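Local coordinates for C-1-tetrahydrofolate synthase, cytoplasmic, putative (Trypanosoma brucei, PDB 4CJX), which probably catalyses the NADP-dependent oxidation of methylenetetrahydrofolate and the hydrolysis of the resulting methenyl form in one-carbon metabolism, working as a homodimer, at residues 259-264 and 269-274; 76-81 and 90-95; 199-204 and 209-214; 190-193 and 197-200. All coordinates share one frame; numbering follows the deposited sequence.

Contact 1. Residues 259-264 and 269-274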
loop_
_atom_site.group_PDB
_atom_site.type_symbol
_atom_site.label_atom_id
_atom_site.label_comp_id
_atom_site.label_asym_id
_atom_site.label_seq_id
_atom_site.Cartn_x
_atom_site.Cartn_y
_atom_site.Cartn_z
ATOM N N THR B 259 12.602 17.862 -3.375
ATOM C CA THR B 259 12.602 19.309 -3.206
ATOM C C THR B 259 13.354 19.597 -1.919
ATOM O O THR B 259 12.729 19.952 -0.925
ATOM C CB THR B 259 11.176 19.869 -3.019
ATOM O OG1 THR B 259 10.476 19.046 -2.068
ATOM C CG2 THR B 259 10.408 19.888 -4.331
ATOM N N THR B 260 14.673 19.429 -1.918
ATOM C CA THR B 260 15.438 19.595 -0.704
ATOM C C THR B 260 16.109 20.987 -0.612
ATOM O O THR B 260 16.830 21.390 -1.522
ATOM C CB THR B 260 16.508 18.502 -0.583
ATOM O OG1 THR B 260 15.883 17.208 -0.600
ATOM C CG2 THR B 260 17.355 18.684 0.713
ATOM N N PRO B 261 15.874 21.721 0.490
ATOM C CA PRO B 261 16.616 22.970 0.707
ATOM C C PRO B 261 18.141 22.739 0.789
ATOM O O PRO B 261 18.589 21.849 1.526
ATOM C CB PRO B 261 16.094 23.454 2.052
ATOM C CG PRO B 261 14.720 22.872 2.158
ATOM C CD PRO B 261 14.828 21.515 1.510
ATOM N N VAL B 262 18.907 23.498 0.004
ATOM C CA VAL B 262 20.369 23.431 0.018
ATOM C C VAL B 262 20.895 24.860 0.140
ATOM O O VAL B 262 20.448 25.756 -0.577
ATOM C CB VAL B 262 20.935 22.724 -1.253
ATOM C CG1 VAL B 262 22.451 22.789 -1.278
ATOM C CG2 VAL B 262 20.475 21.272 -1.304
ATOM N N ALA B 263 21.829 25.074 1.063
ATOM C CA ALA B 263 22.288 26.442 1.377
ATOM C C ALA B 263 22.769 27.181 0.125
ATOM O O ALA B 263 23.527 26.626 -0.697
ATOM C CB ALA B 263 23.374 26.433 2.442
ATOM N N ASP B 264 22.246 28.394 -0.041
ATOM C CA ASP B 264 22.651 29.302 -1.107
ATOM C C ASP B 264 22.476 30.756 -0.620
ATOM O O ASP B 264 21.366 31.309 -0.626
ATOM C CB ASP B 264 21.875 29.003 -2.411
ATOM C CG ASP B 264 22.346 29.860 -3.606
ATOM O OD1 ASP B 264 22.959 30.919 -3.410
ATOM O OD2 ASP B 264 22.064 29.484 -4.755
ATOM N N PRO B 269 15.454 33.056 0.859
ATOM C CA PRO B 269 15.469 32.446 2.192
ATOM C C PRO B 269 16.833 31.817 2.620
ATOM O O PRO B 269 16.881 31.132 3.644
ATOM C CB PRO B 269 14.408 31.351 2.052
ATOM C CG PRO B 269 14.500 30.927 0.626
ATOM C CD PRO B 269 15.120 32.059 -0.170
ATOM N N GLY B 270 17.904 32.022 1.845
ATOM C CA GLY B 270 19.227 31.440 2.141
ATOM C C GLY B 270 19.412 30.005 1.642
ATOM O O GLY B 270 20.441 29.376 1.904
ATOM N N TYR B 271 18.431 29.483 0.922
ATOM C CA TYR B 271 18.568 28.164 0.323
ATOM C C TYR B 271 17.945 28.151 -1.061
ATOM O O TYR B 271 17.150 29.032 -1.414
ATOM C CB TYR B 271 17.950 27.078 1.216
ATOM C CG TYR B 271 16.451 27.215 1.355
ATOM C CD1 TYR B 271 15.603 26.758 0.357
ATOM C CD2 TYR B 271 15.885 27.823 2.470
ATOM C CE1 TYR B 271 14.240 26.887 0.452
ATOM C CE2 TYR B 271 14.506 27.955 2.576
ATOM C CZ TYR B 271 13.691 27.472 1.561
ATOM O OH TYR B 271 12.317 27.594 1.630
ATOM N N ARG B 272 18.357 27.166 -1.849
ATOM C CA ARG B 272 17.718 26.849 -3.113
ATOM C C ARG B 272 17.133 25.439 -2.944
ATOM O O ARG B 272 17.594 24.670 -2.097
ATOM C CB ARG B 272 18.724 26.888 -4.280
ATOM C CG ARG B 272 19.882 25.909 -4.112
ATOM C CD ARG B 272 20.934 25.929 -5.235
ATOM N NE ARG B 272 20.316 25.986 -6.562
ATOM C CZ ARG B 272 20.131 27.104 -7.264
ATOM N NH1 ARG B 272 20.565 28.275 -6.827
ATOM N NH2 ARG B 272 19.547 27.034 -8.451
ATOM N N LEU B 273 16.131 25.115 -3.761
ATOM C CA LEU B 273 15.566 23.765 -3.837
ATOM C C LEU B 273 16.300 22.920 -4.861
ATOM O O LEU B 273 16.426 23.322 -6.017
ATOM C CB LEU B 273 14.077 23.830 -4.189
ATOM C CG LEU B 273 13.231 24.485 -3.104
ATOM C CD1 LEU B 273 11.763 24.428 -3.505
ATOM C CD2 LEU B 273 13.433 23.878 -1.711
ATOM N N VAL B 274 16.804 21.761 -4.418
ATOM C CA VAL B 274 17.592 20.871 -5.259
ATOM C C VAL B 274 16.898 19.510 -5.300
ATOM O O VAL B 274 16.491 18.966 -4.248
ATOM C CB VAL B 274 19.047 20.728 -4.742
ATOM C CG1 VAL B 274 19.868 19.854 -5.663
ATOM C CG2 VAL B 274 19.738 22.083 -4.644
HETATM O O HOH W 1 16.179 16.607 -3.193
#
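Thr260 and Val274 pair at one end of a twisted two-stranded sheet: strands 260-263 and 271-274 come within 4.3 Å between axes, and their directions make 137°. Both hydrogen-bonded pairs, Thr260 with Val274 and Val262 with Arg272, exchange N-H and C=O in the two directions. Pro261, lacking an N-H, suits the non-hydrogen-bonded place opposite Leu273. Toward the turn, Asp264 N bonds to Gly270 O at 2.8 Å, and the positive phi of Gly270 (84°) is one that glycine accepts easily.

On the face shared with Thr260, the beta-branched Val262 and Val274 press CG2 against CG2 at 3.5 Å. At the Thr260 end of the strands a water links Thr260 OG1 to the backbone Val274 O, donating to the latter. Arg272 starts with CG between its backbone N and carbonyl carbon (chi1 59°), then bends at chi3, bringing NH1 to 2.8 Å from Asp264 OD2. This salt bridge lies in the guanidinium plane, while Asp264 OD1 is held by Ser266. Pro261 CB sits over one face of the Tyr271 ring, 3.7 Å from Tyr271 CD1, in a CH-pi contact; Pro269 CG stands near the rim of the opposite face. Leu273 CD2 meets Pro261 CG at 4.2 Å.

Thr259 is an NADP-binding residue, although no cofactor is bound to it here, and Leu273 touches the inhibitor. Both rest on Tyr73 of helix 68-83, placing this surface beta hairpin of the NAD(P)-binding domain beside the inhibitor pocket.

Contact 2. Residues 76-81 and 90-95. With 9L9 ((2S)-2-[[4-[[2,4-bis(azanyl)-6-oxidanylidene-1H-pyrimidin-5-yl]carbamoylamino]phenyl]carbonylamino]pentanedioic acid), chain G.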
loop_
_atom_site.group_PDB
_atom_site.type_symbol
_atom_site.label_atom_id
_atom_site.label_comp_id
_atom_site.label_asym_id
_atom_site.label_seq_id
_atom_site.Cartn_x
_atom_site.Cartn_y
_atom_site.Cartn_z
ATOM N N LEU B 76 1.601 29.223 -2.290
ATOM C CA LEU B 76 1.362 28.920 -3.694
ATOM C C LEU B 76 -0.005 28.242 -3.896
ATOM O O LEU B 76 -0.700 28.498 -4.875
ATOM C CB LEU B 76 2.496 28.070 -4.273
ATOM C CG LEU B 76 3.872 28.736 -4.432
ATOM C CD1 LEU B 76 4.917 27.655 -4.751
ATOM C CD2 LEU B 76 3.892 29.834 -5.494
ATOM N N LYS B 77 -0.365 27.365 -2.967
ATOM C CA LYS B 77 -1.668 26.687 -3.003
ATOM C C LYS B 77 -2.801 27.711 -2.924
ATOM O O LYS B 77 -3.729 27.687 -3.731
ATOM C CB LYS B 77 -1.769 25.628 -1.884
ATOM C CG LYS B 77 -0.861 24.406 -2.116
ATOM C CD LYS B 77 -0.661 23.503 -0.897
ATOM C CE LYS B 77 0.348 22.384 -1.204
ATOM N NZ LYS B 77 0.500 21.394 -0.103
ATOM N N ARG B 78 -2.702 28.636 -1.982
ATOM C CA ARG B 78 -3.742 29.655 -1.796
ATOM C C ARG B 78 -3.890 30.534 -3.026
ATOM O O ARG B 78 -5.004 30.815 -3.492
ATOM C CB ARG B 78 -3.422 30.496 -0.566
ATOM C CG ARG B 78 -3.547 29.690 0.722
ATOM C CD ARG B 78 -2.732 30.280 1.856
ATOM N NE ARG B 78 -2.939 29.522 3.083
ATOM C CZ ARG B 78 -2.537 29.898 4.300
ATOM N NH1 ARG B 78 -1.859 31.030 4.498
ATOM N NH2 ARG B 78 -2.833 29.127 5.340
ATOM N N LYS B 79 -2.745 30.946 -3.560
ATOM C CA LYS B 79 -2.685 31.785 -4.743
ATOM C C LYS B 79 -3.312 31.088 -5.946
ATOM O O LYS B 79 -4.117 31.674 -6.670
ATOM C CB LYS B 79 -1.230 32.144 -5.045
ATOM C CG LYS B 79 -1.007 33.600 -5.347
ATOM C CD LYS B 79 0.263 33.844 -6.167
ATOM C CE LYS B 79 0.060 33.366 -7.596
ATOM N NZ LYS B 79 1.164 33.768 -8.509
ATOM N N ALA B 80 -2.923 29.846 -6.182
ATOM C CA ALA B 80 -3.520 29.064 -7.277
ATOM C C ALA B 80 -5.047 28.940 -7.109
ATOM O O ALA B 80 -5.814 29.191 -8.036
ATOM C CB ALA B 80 -2.903 27.689 -7.325
ATOM N N ALA B 81 -5.464 28.566 -5.903
ATOM C CA ALA B 81 -6.870 28.401 -5.559
ATOM C C ALA B 81 -7.655 29.689 -5.811
ATOM O O ALA B 81 -8.708 29.687 -6.461
ATOM C CB ALA B 81 -6.979 27.978 -4.102
ATOM N N SER B 90 -7.779 29.913 5.308
ATOM C CA SER B 90 -6.382 29.854 5.631
ATOM C C SER B 90 -6.246 29.847 7.118
ATOM O O SER B 90 -6.838 30.684 7.782
ATOM C CB SER B 90 -5.719 31.102 5.061
ATOM O OG SER B 90 -5.885 31.118 3.653
ATOM N N VAL B 91 -5.490 28.902 7.663
ATOM C CA VAL B 91 -5.255 28.880 9.104
ATOM C C VAL B 91 -3.757 28.854 9.337
ATOM O O VAL B 91 -3.041 28.148 8.618
ATOM C CB VAL B 91 -5.904 27.654 9.780
ATOM C CG1 VAL B 91 -5.615 27.646 11.282
ATOM C CG2 VAL B 91 -7.408 27.606 9.518
ATOM N N GLU B 92 -3.296 29.618 10.327
ATOM C CA GLU B 92 -1.899 29.616 10.771
ATOM C C GLU B 92 -1.842 29.402 12.266
ATOM O O GLU B 92 -2.404 30.194 13.039
ATOM C CB GLU B 92 -1.208 30.943 10.470
ATOM C CG GLU B 92 -0.935 31.190 9.001
ATOM C CD GLU B 92 -2.125 31.784 8.276
ATOM O OE1 GLU B 92 -2.649 32.813 8.727
ATOM O OE2 GLU B 92 -2.537 31.217 7.243
ATOM N N LEU B 93 -1.141 28.353 12.681
ATOM C CA LEU B 93 -0.979 28.037 14.089
ATOM C C LEU B 93 0.512 28.114 14.435
ATOM O O LEU B 93 1.363 27.995 13.544
ATOM C CB LEU B 93 -1.547 26.634 14.362
ATOM C CG LEU B 93 -3.047 26.450 14.058
ATOM C CD1 LEU B 93 -3.405 24.978 13.877
ATOM C CD2 LEU B 93 -3.914 27.093 15.136
ATOM N N PRO B 94 0.835 28.306 15.722
ATOM C CA PRO B 94 2.221 28.413 16.132
ATOM C C PRO B 94 2.893 27.063 16.217
ATOM O O PRO B 94 2.216 26.018 16.240
ATOM C CB PRO B 94 2.123 29.034 17.526
ATOM C CG PRO B 94 0.825 28.548 18.057
ATOM C CD PRO B 94 -0.087 28.410 16.866
ATOM N N ALA B 95 4.219 27.080 16.288
ATOM C CA ALA B 95 4.979 25.835 16.414
ATOM C C ALA B 95 4.479 25.080 17.630
ATOM O O ALA B 95 4.367 23.850 17.605
ATOM C CB ALA B 95 6.476 26.110 16.527
HETATM N N2A 9L9 G . -0.371 18.057 3.562
HETATM N N1 9L9 G . 1.941 18.366 2.921
HETATM C C2 9L9 G . 0.662 18.168 2.524
HETATM N N3 9L9 G . 0.300 18.050 1.183
HETATM C C4 9L9 G . 1.394 18.174 0.316
HETATM O O4A 9L9 G . 1.064 18.061 -0.853
HETATM N N5A 9L9 G . 3.722 18.649 -0.223
HETATM C C5 9L9 G . 2.729 18.368 0.699
HETATM C C6 9L9 G . 2.953 18.481 2.035
HETATM N N7 9L9 G . 4.314 18.687 2.530
HETATM O O8A 9L9 G . 2.834 20.613 -0.969
HETATM N N9 9L9 G . 4.815 19.904 -1.770
HETATM C C1B 9L9 G . 5.069 20.899 -2.671
HETATM C C2B 9L9 G . 6.362 20.947 -3.229
HETATM C C3B 9L9 G . 6.734 21.934 -4.144
HETATM C C4B 9L9 G . 5.826 22.919 -4.539
HETATM C C5B 9L9 G . 4.514 22.843 -4.022
HETATM C C6B 9L9 G . 4.142 21.860 -3.095
HETATM C C7B 9L9 G . 6.220 23.944 -5.588
HETATM O O7B 9L9 G . 5.338 24.377 -6.291
HETATM C CAW 9L9 G . 3.732 19.787 -0.957
HETATM N N 9L9 G . 7.504 24.301 -5.808
HETATM C CA 9L9 G . 7.958 25.191 -6.871
HETATM C C 9L9 G . 8.588 24.342 -7.950
HETATM O OXT 9L9 G . 9.015 23.229 -7.610
HETATM C CB 9L9 G . 9.039 26.163 -6.462
HETATM C CG 9L9 G . 8.964 26.505 -4.988
HETATM C CD 9L9 G . 9.781 27.734 -4.742
HETATM O OE1 9L9 G . 9.498 28.748 -5.379
HETATM O OE2 9L9 G . 10.704 27.686 -3.916
HETATM O O 9L9 G . 8.695 24.758 -9.129
#
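Arg78 spans the gap to Ser90 and Glu92, for helix 76-81 and strand 90-93 run nearly antiparallel (167°) with their axes no closer than 11.3 Å. Such a distance suits a long side chain, and Arg78 is extended from CG to NE. Its guanidinium ends over Ser90, whose CB lies 3.4 Å above the centre of one face; the small serine lets the flat group settle close to the strand. NH1 and NH2 both grip a single oxygen, Glu92 OE2, each at 2.8 Å. The oxygen is tilted off the guanidinium plane, and the guanidinium and carboxylate planes are turned 71° apart, unlike a flat pairing with both carboxylate oxygens. A bend at chi2 (84°) folds the Glu92 carboxylate back toward the arginine. NE is taken by Thr61 of strand 58-64, which would help fix the guanidinium's rotation.

One residue earlier, the buried Lys77 points elsewhere: its NZ donates to the inhibitor's O8A at 2.6 Å and also bonds to Gln121, while Leu76 CD1 lies 3.6 Å from the inhibitor's O7B. One helix of a beta-alpha-beta crossover thus lines the folate-analogue pocket with some residues and clasps the edge strand of its parallel sheet with another.

Contact 3. Residues 199-204 and 209-214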
loop_
_atom_site.group_PDB
_atom_site.type_symbol
_atom_site.label_atom_id
_atom_site.label_comp_id
_atom_site.label_asym_id
_atom_site.label_seq_id
_atom_site.Cartn_x
_atom_site.Cartn_y
_atom_site.Cartn_z
ATOM N N PRO B 199 2.277 6.030 -2.299
ATOM C CA PRO B 199 1.149 5.899 -3.231
ATOM C C PRO B 199 1.557 5.707 -4.703
ATOM O O PRO B 199 0.921 4.946 -5.438
ATOM C CB PRO B 199 0.342 7.197 -3.022
ATOM C CG PRO B 199 1.235 8.108 -2.268
ATOM C CD PRO B 199 2.212 7.270 -1.511
ATOM N N VAL B 200 2.614 6.365 -5.119
ATOM C CA VAL B 200 3.024 6.285 -6.523
ATOM C C VAL B 200 3.476 4.864 -6.990
ATOM O O VAL B 200 3.217 4.471 -8.118
ATOM C CB VAL B 200 4.082 7.357 -6.849
ATOM C CG1 VAL B 200 5.487 6.850 -6.578
ATOM C CG2 VAL B 200 3.961 7.768 -8.310
ATOM N N ALA B 201 4.138 4.121 -6.111
ATOM C CA ALA B 201 4.535 2.761 -6.405
ATOM C C ALA B 201 3.284 1.924 -6.730
ATOM O O ALA B 201 3.274 1.175 -7.710
ATOM C CB ALA B 201 5.290 2.162 -5.232
ATOM N N THR B 202 2.229 2.127 -5.936
ATOM C CA THR B 202 0.947 1.470 -6.141
ATOM C C THR B 202 0.326 1.833 -7.459
ATOM O O THR B 202 -0.182 0.953 -8.150
ATOM C CB THR B 202 -0.081 1.815 -5.054
ATOM O OG1 THR B 202 0.421 1.402 -3.785
ATOM C CG2 THR B 202 -1.446 1.081 -5.334
ATOM N N LEU B 203 0.342 3.118 -7.805
ATOM C CA LEU B 203 -0.300 3.552 -9.028
ATOM C C LEU B 203 0.464 3.054 -10.230
ATOM O O LEU B 203 -0.148 2.703 -11.236
ATOM C CB LEU B 203 -0.419 5.074 -9.085
ATOM C CG LEU B 203 -1.360 5.684 -8.039
ATOM C CD1 LEU B 203 -1.205 7.202 -8.031
ATOM C CD2 LEU B 203 -2.796 5.275 -8.276
ATOM N N LEU B 204 1.801 3.001 -10.120
ATOM C CA LEU B 204 2.638 2.454 -11.207
ATOM C C LEU B 204 2.403 0.950 -11.442
ATOM O O LEU B 204 2.231 0.514 -12.596
ATOM C CB LEU B 204 4.108 2.776 -10.944
ATOM C CG LEU B 204 4.370 4.283 -11.079
ATOM C CD1 LEU B 204 5.676 4.679 -10.432
ATOM C CD2 LEU B 204 4.363 4.682 -12.545
ATOM N N ALA B 209 3.416 -1.867 -14.527
ATOM C CA ALA B 209 4.870 -1.794 -14.430
ATOM C C ALA B 209 5.324 -2.838 -13.410
ATOM O O ALA B 209 4.540 -3.234 -12.538
ATOM C CB ALA B 209 5.303 -0.418 -13.989
ATOM N N THR B 210 6.585 -3.254 -13.539
ATOM C CA THR B 210 7.311 -4.024 -12.527
ATOM C C THR B 210 8.107 -3.059 -11.653
ATOM O O THR B 210 9.160 -2.545 -12.060
ATOM C CB THR B 210 8.257 -5.022 -13.191
ATOM O OG1 THR B 210 7.478 -5.883 -14.012
ATOM C CG2 THR B 210 9.027 -5.892 -12.162
ATOM N N VAL B 211 7.601 -2.818 -10.450
ATOM C CA VAL B 211 8.084 -1.743 -9.595
ATOM C C VAL B 211 9.097 -2.240 -8.567
ATOM O O VAL B 211 8.878 -3.230 -7.860
ATOM C CB VAL B 211 6.896 -1.074 -8.850
ATOM C CG1 VAL B 211 7.376 -0.005 -7.887
ATOM C CG2 VAL B 211 5.895 -0.505 -9.850
ATOM N N THR B 212 10.197 -1.543 -8.461
ATOM C CA THR B 212 11.132 -1.792 -7.394
ATOM C C THR B 212 11.157 -0.533 -6.547
ATOM O O THR B 212 11.240 0.549 -7.089
ATOM C CB THR B 212 12.551 -2.017 -7.943
ATOM O OG1 THR B 212 12.545 -3.134 -8.821
ATOM C CG2 THR B 212 13.483 -2.258 -6.834
ATOM N N VAL B 213 11.115 -0.697 -5.237
ATOM C CA VAL B 213 11.213 0.392 -4.295
ATOM C C VAL B 213 12.535 0.322 -3.550
ATOM O O VAL B 213 12.943 -0.739 -3.061
ATOM C CB VAL B 213 10.103 0.320 -3.237
ATOM C CG1 VAL B 213 10.322 1.399 -2.183
ATOM C CG2 VAL B 213 8.745 0.483 -3.907
ATOM N N VAL B 214 13.153 1.487 -3.440
ATOM C CA VAL B 214 14.460 1.668 -2.863
ATOM C C VAL B 214 14.386 2.909 -1.935
ATOM O O VAL B 214 13.402 3.667 -1.978
ATOM C CB VAL B 214 15.425 1.815 -4.066
ATOM C CG1 VAL B 214 16.366 2.972 -3.950
ATOM C CG2 VAL B 214 16.123 0.501 -4.392
#
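Apolar contacts do most of the joining between Ala201 and Leu204 on the helix and Val211 and Val213 on the strand. The CB of Ala201 rests against two valines of the strand, 4.0 Å from Val211 CG1 and 4.1 Å from Val213 CG2; a small residue here lets the helix lie 8.6 Å from the strand, axis to axis, with the two running nearly antiparallel (163°). Val211 uses both branches: with CG1 anti to its backbone N (chi1 177°), CG1 meets Ala201 CB, while CG2 reaches Leu204 CB at 3.9 Å and also brushes Ala201 O. Valine suits the strand because its two methyls broaden the surface offered to the helix.

The polar link is one rather long backbone bond, Ala209 N to Leu204 O at 3.3 Å, where the chain turns back from the helix. Ala209 CB packs beside that same carbonyl oxygen.

Further along its side chain, Leu204 continues the core onto Val187 of strand 186-190 and Met172 and Leu175 of helix 166-178. Thr212 touches Ile226 of helix 220-228, and its OG1 bonds to Thr212 of the second subunit, which Thr210 also meets. Helix 197-206 thus packs on one face of its beta-alpha-beta unit, whose edge strand 210-214 continues the sheet antiparallel into that subunit.

Contact 4. Residues 190-193 and 197-200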
loop_
_atom_site.group_PDB
_atom_site.type_symbol
_atom_site.label_atom_id
_atom_site.label_comp_id
_atom_site.label_asym_id
_atom_site.label_seq_id
_atom_site.Cartn_x
_atom_site.Cartn_y
_atom_site.Cartn_z
ATOM N N LEU B 190 12.283 5.713 -5.702
ATOM C CA LEU B 190 13.162 5.946 -4.567
ATOM C C LEU B 190 12.380 6.755 -3.512
ATOM O O LEU B 190 11.852 7.860 -3.804
ATOM C CB LEU B 190 14.417 6.696 -5.001
ATOM C CG LEU B 190 15.264 6.025 -6.106
ATOM C CD1 LEU B 190 14.815 6.489 -7.484
ATOM C CD2 LEU B 190 16.781 6.230 -5.922
ATOM N N GLY B 191 12.304 6.211 -2.305
ATOM C CA GLY B 191 11.553 6.834 -1.215
ATOM C C GLY B 191 10.162 6.253 -1.087
ATOM O O GLY B 191 9.603 5.728 -2.041
ATOM N N ARG B 192 9.608 6.324 0.111
ATOM C CA ARG B 192 8.327 5.705 0.393
ATOM C C ARG B 192 7.476 6.618 1.281
ATOM O O ARG B 192 6.797 6.147 2.183
ATOM C CB ARG B 192 8.567 4.340 1.048
ATOM C CG ARG B 192 7.384 3.402 1.019
ATOM C CD ARG B 192 7.843 1.963 1.133
ATOM N NE ARG B 192 6.728 1.072 1.348
ATOM C CZ ARG B 192 6.242 0.697 2.532
ATOM N NH1 ARG B 192 6.757 1.133 3.668
ATOM N NH2 ARG B 192 5.207 -0.143 2.568
ATOM N N GLY B 193 7.463 7.911 0.966
ATOM C CA GLY B 193 6.662 8.883 1.706
ATOM C C GLY B 193 5.150 8.732 1.501
ATOM O O GLY B 193 4.687 8.448 0.394
ATOM N N GLY B 197 6.239 8.719 -2.451
ATOM C CA GLY B 197 6.792 7.414 -2.849
ATOM C C GLY B 197 5.808 6.253 -2.684
ATOM O O GLY B 197 5.601 5.453 -3.604
ATOM N N LEU B 198 5.187 6.176 -1.511
ATOM C CA LEU B 198 4.272 5.086 -1.183
ATOM C C LEU B 198 3.118 4.984 -2.193
ATOM O O LEU B 198 3.015 3.997 -2.918
ATOM C CB LEU B 198 3.783 5.239 0.258
ATOM C CG LEU B 198 2.820 4.167 0.783
ATOM C CD1 LEU B 198 3.562 2.975 1.368
ATOM C CD2 LEU B 198 1.904 4.755 1.838
ATOM N N PRO B 199 2.277 6.030 -2.299
ATOM C CA PRO B 199 1.149 5.899 -3.231
ATOM C C PRO B 199 1.557 5.707 -4.703
ATOM O O PRO B 199 0.921 4.946 -5.438
ATOM C CB PRO B 199 0.342 7.197 -3.022
ATOM C CG PRO B 199 1.235 8.108 -2.268
ATOM C CD PRO B 199 2.212 7.270 -1.511
ATOM N N VAL B 200 2.614 6.365 -5.119
ATOM C CA VAL B 200 3.024 6.285 -6.523
ATOM C C VAL B 200 3.476 4.864 -6.990
ATOM O O VAL B 200 3.217 4.471 -8.118
ATOM C CB VAL B 200 4.082 7.357 -6.849
ATOM C CG1 VAL B 200 5.487 6.850 -6.578
ATOM C CG2 VAL B 200 3.961 7.768 -8.310
HETATM O O HOH W 2 8.384 9.797 -0.840
#
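Arg192 lays its guanidinium against Leu198, whose CD1 stands 3.5 Å above one face of the flat group, offset toward the rim and 3.7 Å from NE. The arginine chain is extended from CG to NE, and the leucine's CG is anti to its backbone N (chi1 -179°), which sends CD1 outward to meet it. Leucine suits the place as an apolar platform that leaves the N-H groups at the guanidinium edge available: NH1 bonds to Asn206 of the second subunit, and Arg192 is also a residue of the NADP site, though that cofactor is not bound here.

Next to this pair the backbones come very close. Gly197 brings its CA to 3.4 Å from Gly191 O in a CA-H...O contact and 4.0 Å from Arg192 CA; a CB here would run into Gly191 O and Arg192 N. Gly191 itself adopts a positive phi (97°) that glycine tolerates best. Gly193 O accepts from Leu198 N at 3.0 Å, met from above the carbonyl plane, and Pro199 CD lies alongside that oxygen. A water accepts from the loop amide Gly193 N and from Gly197 N at the helix start; Pro199, further into this first turn, has no N-H needing a partner.

Gly191, Gly193 and Gly197 are consistent with the glycine-rich loop of a Rossmann-type domain. It leaves strand 186-190, where Leu190 bonds to Val234 and Gly191 to Val214, and enters helix 197-206, which packs through Pro199 and Val200 on helix 166-178.

Following the chain from its N terminus, contact 2 comes first, closing the second half of the crossover 58-64, 68-83, 87-93, from helix to strand, in the catalytic domain. The other three lie in the NAD(P)-binding domain. Contact 4 closes the short loop before helix 197-206, and contact 3 then closes the turn after that helix; they share Pro199 and Val200, their centres are about 8 Å apart, and both reach the second subunit. Contact 1 follows as a local hairpin, about 22 Å from contact 4 between centres. No contact nests within another. Contacts 1 and 2 belong to different domains, yet both supply residues to the inhibitor pocket, with nearest atoms about 8 Å apart.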